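Local coordinates for MMACHC-like protein (Caenorhabditis elegans, PDB 5UJC), which binds cobalamin and probably catalyses flavin- or glutathione-dependent reductive removal of its upper axial ligand during intracellular vitamin B12 processing, at residues S6-I11 against P193-P198; F30-Y35 against D51-L56. All blocks are in the same frame, centred on the assembly; numbering follows the deposited sequence.

Contact 1. Residues S6-I11 against P193-P198; sequences SHAESI and PNVKIP
His7, Ala8 and Ile11, on one side of helix 5-18, pack against Val195, at the end of strand 185-196, and Ile197 just beyond it, both pointing toward the helix. The first of them swings its imidazole out with CG anti to the backbone N (chi1 -174°), so that the ring crosses the valine at about a right angle. It is the ring edge that touches, CD2 lying 3.9 Å from Val195 CG2 and near the ring plane, while NE2 is taken up by a hydrogen bond to Glu113. One residue on, the methyl of Ala8 rests 3.7 Å from Ile197 CG2 and more loosely, at 4.4 Å, against Val195 CG1. A helical turn after His7, Ile11 meets the valine tip to tip, CD1 at 3.8 Å from Val195 CG2; its CG1 also lies over one face of the His7 ring. Val195 CG2 is thus shared by imidazole edge and isoleucine tip. Met54 of the adjacent strand 53-60 touches Ala8, Ile11, Val195 and Ile197, extending this apolar patch. The arrangement is a helix packed on the face of an antiparallel sheet, here near the N-terminus of an MMACHC-family protein.

Contact 2. Residues F30-Y35 against D51-L56; sequences FKIGSY and DSTMAL
Asp51 O receives the N-H of Gly33 at 2.8 Å, in the carbonyl plane and on a lone pair (C=O...N angle 121°). The glycine belongs to the first turn of helix 32-39, and Asp51 CB sits 3.9 Å from Gly33 CA, where a side chain on the glycine would collide with it. Next to this bond, Ile32 N donates to Thr53 O at 3.0 Å, and Ile32 CG1 runs beside Thr53 CB, the two side chains pointing the same way. The threonine hydroxyl bonds instead to Asp50 O. Phe30 and Ala55 form an antiparallel hydrogen-bonded pair: each N donates to the other's O at 2.9 Å. Phe30 CG stands between its backbone N and carbonyl carbon (chi1 66°), which folds the ring over its strand neighbour. Ala55 CB consequently lies over one ring face in a CH-pi contact, 3.7 Å from the centroid and nearest to CZ, while Ile32 CD1 also reaches this methyl. Cys137 and Val140 of helix 134-140 pack on Phe30 too. A serine in place of Phe30 would probably leave the Ala55 methyl without its aromatic cover and open a gap toward helix 134-140. The Phe30 side chain is about 5 Å from that of Ile132, a probable substrate-binding residue. Lys31, paired with Met54, occupies the N-cap position of helix 32-39, and its ammonium bonds to Phe200 O. Strand 25-31, at the edge of the four-stranded sheet, thus lies against strand 53-60, with strand 185-196 beyond, and Leu56 touches Lys12 and Val15 of helix 5-18.

Both contacts are largely buried, with centres about 10 Å apart, and involve neighbouring strands of one antiparallel sheet. Contact 1 is apolar packing of a helix onto the sheet, whereas contact 2 joins an edge strand and the following helix start to the next strand mainly through backbone hydrogen bonds; its Asp51 end is exposed. They meet directly: Ile197 N probably bonds to Ser52 O at 2.9 Å, and Met54 N to Val195 O at the same distance. Met54 CE also packs against Ala8 O. Contact 1 lies away from the cobalamin site, while the Phe30 side chain of contact 2 is about 10 Å from the bound cobalamin.

Contact 1. Residues S6-I11 against P193-P198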
loop_
_atom_site.group_PDB
_atom_site.type_symbol
_atom_site.label_atom_id
_atom_site.label_comp_id
_atom_site.label_asym_id
_atom_site.label_seq_id
_atom_site.Cartn_x
_atom_site.Cartn_y
_atom_site.Cartn_z
ATOM N N SER A 6 1.012 -24.514 9.464
ATOM C CA SER A 6 -0.432 -24.531 9.728
ATOM C C SER A 6 -0.797 -23.306 10.513
ATOM O O SER A 6 -1.768 -22.627 10.207
ATOM C CB SER A 6 -0.830 -25.773 10.527
ATOM O OG SER A 6 -0.697 -26.949 9.756
ATOM N N HIS A 7 -0.008 -23.024 11.548
ATOM C CA HIS A 7 -0.258 -21.837 12.372
ATOM C C HIS A 7 -0.120 -20.540 11.554
ATOM O O HIS A 7 -0.987 -19.665 11.625
ATOM C CB HIS A 7 0.648 -21.825 13.605
ATOM C CG HIS A 7 0.344 -20.723 14.557
ATOM N ND1 HIS A 7 -0.907 -20.537 15.094
ATOM C CD2 HIS A 7 1.129 -19.740 15.070
ATOM C CE1 HIS A 7 -0.884 -19.489 15.899
ATOM N NE2 HIS A 7 0.344 -19.000 15.915
ATOM N N ALA A 8 0.928 -20.449 10.742
ATOM C CA ALA A 8 1.089 -19.316 9.830
ATOM C C ALA A 8 -0.135 -19.160 8.909
ATOM O O ALA A 8 -0.607 -18.053 8.690
ATOM C CB ALA A 8 2.358 -19.469 8.998
ATOM N N GLU A 9 -0.628 -20.280 8.368
ATOM C CA GLU A 9 -1.812 -20.256 7.509
ATOM C C GLU A 9 -3.069 -19.812 8.272
ATOM O O GLU A 9 -3.859 -19.036 7.755
ATOM C CB GLU A 9 -2.015 -21.623 6.811
ATOM C CG GLU A 9 -1.038 -21.813 5.666
ATOM C CD GLU A 9 -1.021 -23.208 5.087
ATOM O OE1 GLU A 9 -1.884 -24.041 5.456
ATOM O OE2 GLU A 9 -0.124 -23.482 4.247
ATOM N N SER A 10 -3.180 -20.210 9.546
ATOM C CA SER A 10 -4.328 -19.792 10.394
ATOM C C SER A 10 -4.269 -18.296 10.691
ATOM O O SER A 10 -5.291 -17.616 10.699
ATOM C CB SER A 10 -4.363 -20.591 11.712
ATOM O OG SER A 10 -4.639 -21.972 11.482
ATOM N N ILE A 11 -3.063 -17.785 10.899
ATOM C CA ILE A 11 -2.867 -16.356 11.087
ATOM C C ILE A 11 -3.301 -15.588 9.835
ATOM O O ILE A 11 -4.090 -14.626 9.913
ATOM C CB ILE A 11 -1.404 -16.034 11.427
ATOM C CG1 ILE A 11 -1.096 -16.496 12.843
ATOM C CG2 ILE A 11 -1.120 -14.547 11.275
ATOM C CD1 ILE A 11 0.401 -16.547 13.150
ATOM N N PRO A 193 6.797 -12.094 15.753
ATOM C CA PRO A 193 8.146 -12.461 16.180
ATOM C C PRO A 193 8.290 -13.893 16.671
ATOM O O PRO A 193 9.406 -14.424 16.660
ATOM C CB PRO A 193 8.436 -11.467 17.328
ATOM C CG PRO A 193 7.553 -10.310 17.057
ATOM C CD PRO A 193 6.304 -10.897 16.458
ATOM N N ASN A 194 7.186 -14.511 17.115
ATOM C CA ASN A 194 7.236 -15.889 17.626
ATOM C C ASN A 194 6.873 -16.951 16.596
ATOM O O ASN A 194 6.807 -18.130 16.938
ATOM C CB ASN A 194 6.315 -16.038 18.857
ATOM C CG ASN A 194 6.716 -15.126 20.000
ATOM O OD1 ASN A 194 5.867 -14.519 20.655
ATOM N ND2 ASN A 194 8.011 -15.012 20.236
ATOM N N VAL A 195 6.682 -16.550 15.333
ATOM C CA VAL A 195 6.276 -17.479 14.301
ATOM C C VAL A 195 7.369 -17.564 13.236
ATOM O O VAL A 195 7.692 -16.574 12.588
ATOM C CB VAL A 195 4.938 -17.068 13.643
ATOM C CG1 VAL A 195 4.561 -18.064 12.577
ATOM C CG2 VAL A 195 3.842 -16.950 14.697
ATOM N N LYS A 196 7.939 -18.754 13.084
ATOM C CA LYS A 196 9.045 -18.982 12.162
ATOM C C LYS A 196 8.586 -19.894 11.004
ATOM O O LYS A 196 7.936 -20.933 11.219
ATOM C CB LYS A 196 10.233 -19.618 12.897
ATOM C CG LYS A 196 10.650 -18.893 14.167
ATOM C CD LYS A 196 11.068 -17.462 13.908
ATOM C CE LYS A 196 11.451 -16.745 15.201
ATOM N NZ LYS A 196 12.601 -17.396 15.882
ATOM N N ILE A 197 8.920 -19.476 9.783
ATOM C CA ILE A 197 8.481 -20.136 8.566
ATOM C C ILE A 197 9.685 -20.375 7.629
ATOM O O ILE A 197 9.666 -20.004 6.457
ATOM C CB ILE A 197 7.334 -19.320 7.856
ATOM C CG1 ILE A 197 7.745 -17.860 7.656
ATOM C CG2 ILE A 197 6.033 -19.400 8.672
ATOM C CD1 ILE A 197 6.889 -17.118 6.623
ATOM N N PRO A 198 10.737 -21.015 8.153
ATOM C CA PRO A 198 11.972 -21.176 7.349
ATOM C C PRO A 198 11.779 -21.946 6.024
ATOM O O PRO A 198 12.519 -21.716 5.070
ATOM C CB PRO A 198 12.881 -21.968 8.277
ATOM C CG PRO A 198 11.930 -22.725 9.157
ATOM C CD PRO A 198 10.826 -21.742 9.425
#

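Contact 2. Residues F30-Y35 against D51-L56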
loop_
_atom_site.group_PDB
_atom_site.type_symbol
_atom_site.label_atom_id
_atom_site.label_comp_id
_atom_site.label_asym_id
_atom_site.label_seq_id
_atom_site.Cartn_x
_atom_site.Cartn_y
_atom_site.Cartn_z
ATOM N N PHE A 30 5.651 -13.178 3.731
ATOM C CA PHE A 30 7.070 -13.212 3.426
ATOM C C PHE A 30 7.898 -13.375 4.671
ATOM O O PHE A 30 7.377 -13.294 5.779
ATOM C CB PHE A 30 7.498 -11.960 2.645
ATOM C CG PHE A 30 7.403 -10.661 3.429
ATOM C CD1 PHE A 30 6.181 -10.015 3.607
ATOM C CD2 PHE A 30 8.546 -10.054 3.929
ATOM C CE1 PHE A 30 6.110 -8.819 4.309
ATOM C CE2 PHE A 30 8.481 -8.855 4.599
ATOM C CZ PHE A 30 7.266 -8.222 4.774
ATOM N N LYS A 31 9.184 -13.682 4.484
ATOM C CA LYS A 31 10.098 -13.856 5.596
ATOM C C LYS A 31 10.863 -12.550 5.810
ATOM O O LYS A 31 11.324 -11.943 4.863
ATOM C CB LYS A 31 11.087 -14.995 5.307
ATOM C CG LYS A 31 10.430 -16.347 5.114
ATOM C CD LYS A 31 11.451 -17.429 4.796
ATOM C CE LYS A 31 12.072 -17.255 3.409
ATOM N NZ LYS A 31 12.565 -18.552 2.875
ATOM N N ILE A 32 11.100 -12.180 7.054
ATOM C CA ILE A 32 11.852 -10.974 7.325
ATOM C C ILE A 32 13.248 -11.047 6.675
ATOM O O ILE A 32 13.746 -10.045 6.171
ATOM C CB ILE A 32 11.978 -10.704 8.852
ATOM C CG1 ILE A 32 10.618 -10.319 9.455
ATOM C CG2 ILE A 32 13.017 -9.619 9.134
ATOM C CD1 ILE A 32 10.025 -9.035 8.912
ATOM N N GLY A 33 13.859 -12.237 6.660
ATOM C CA GLY A 33 15.182 -12.391 6.038
ATOM C C GLY A 33 15.208 -11.978 4.564
ATOM O O GLY A 33 16.224 -11.452 4.065
ATOM N N SER A 34 14.106 -12.211 3.859
ATOM C CA SER A 34 14.021 -11.822 2.453
ATOM C C SER A 34 14.048 -10.316 2.309
ATOM O O SER A 34 14.695 -9.781 1.416
ATOM C CB SER A 34 12.770 -12.380 1.821
ATOM O OG SER A 34 12.775 -13.800 1.863
ATOM N N TYR A 35 13.360 -9.627 3.204
ATOM C CA TYR A 35 13.397 -8.179 3.224
ATOM C C TYR A 35 14.804 -7.654 3.571
ATOM O O TYR A 35 15.333 -6.764 2.896
ATOM C CB TYR A 35 12.372 -7.641 4.232
ATOM C CG TYR A 35 12.381 -6.136 4.377
ATOM C CD1 TYR A 35 11.628 -5.327 3.532
ATOM C CD2 TYR A 35 13.152 -5.517 5.366
ATOM C CE1 TYR A 35 11.630 -3.969 3.664
ATOM C CE2 TYR A 35 13.136 -4.154 5.528
ATOM C CZ TYR A 35 12.385 -3.376 4.668
ATOM O OH TYR A 35 12.358 -1.998 4.796
ATOM N N ASP A 51 15.794 -14.286 10.510
ATOM C CA ASP A 51 15.500 -14.424 9.073
ATOM C C ASP A 51 14.164 -15.114 8.790
ATOM O O ASP A 51 13.446 -14.729 7.864
ATOM C CB ASP A 51 16.611 -15.208 8.356
ATOM C CG ASP A 51 17.890 -14.425 8.204
ATOM O OD1 ASP A 51 17.883 -13.201 8.361
ATOM O OD2 ASP A 51 18.913 -15.055 7.889
ATOM N N SER A 52 13.841 -16.148 9.549
ATOM C CA SER A 52 12.669 -16.948 9.236
ATOM C C SER A 52 11.353 -16.372 9.828
ATOM O O SER A 52 10.307 -16.977 9.688
ATOM C CB SER A 52 12.872 -18.372 9.712
ATOM O OG SER A 52 12.945 -18.426 11.127
ATOM N N THR A 53 11.425 -15.215 10.494
ATOM C CA THR A 53 10.254 -14.604 11.104
ATOM C C THR A 53 9.181 -14.325 10.042
ATOM O O THR A 53 9.469 -13.740 8.992
ATOM C CB THR A 53 10.634 -13.287 11.799
ATOM O OG1 THR A 53 11.626 -13.544 12.792
ATOM C CG2 THR A 53 9.437 -12.625 12.463
ATOM N N MET A 54 7.955 -14.743 10.336
ATOM C CA MET A 54 6.813 -14.507 9.460
ATOM C C MET A 54 6.375 -13.043 9.454
ATOM O O MET A 54 6.256 -12.416 10.515
ATOM C CB MET A 54 5.639 -15.363 9.926
ATOM C CG MET A 54 4.361 -15.165 9.133
ATOM S SD MET A 54 2.952 -15.969 9.924
ATOM C CE MET A 54 1.584 -15.310 8.970
ATOM N N ALA A 55 6.120 -12.527 8.253
ATOM C CA ALA A 55 5.468 -11.236 8.070
ATOM C C ALA A 55 4.343 -11.363 7.049
ATOM O O ALA A 55 4.391 -12.218 6.148
ATOM C CB ALA A 55 6.474 -10.196 7.613
ATOM N N LEU A 56 3.357 -10.463 7.174
ATOM C CA LEU A 56 2.267 -10.315 6.197
ATOM C C LEU A 56 2.216 -8.892 5.708
ATOM O O LEU A 56 2.079 -7.963 6.496
ATOM C CB LEU A 56 0.905 -10.684 6.795
ATOM C CG LEU A 56 0.662 -12.155 7.080
ATOM C CD1 LEU A 56 -0.663 -12.293 7.836
ATOM C CD2 LEU A 56 0.606 -12.949 5.786
#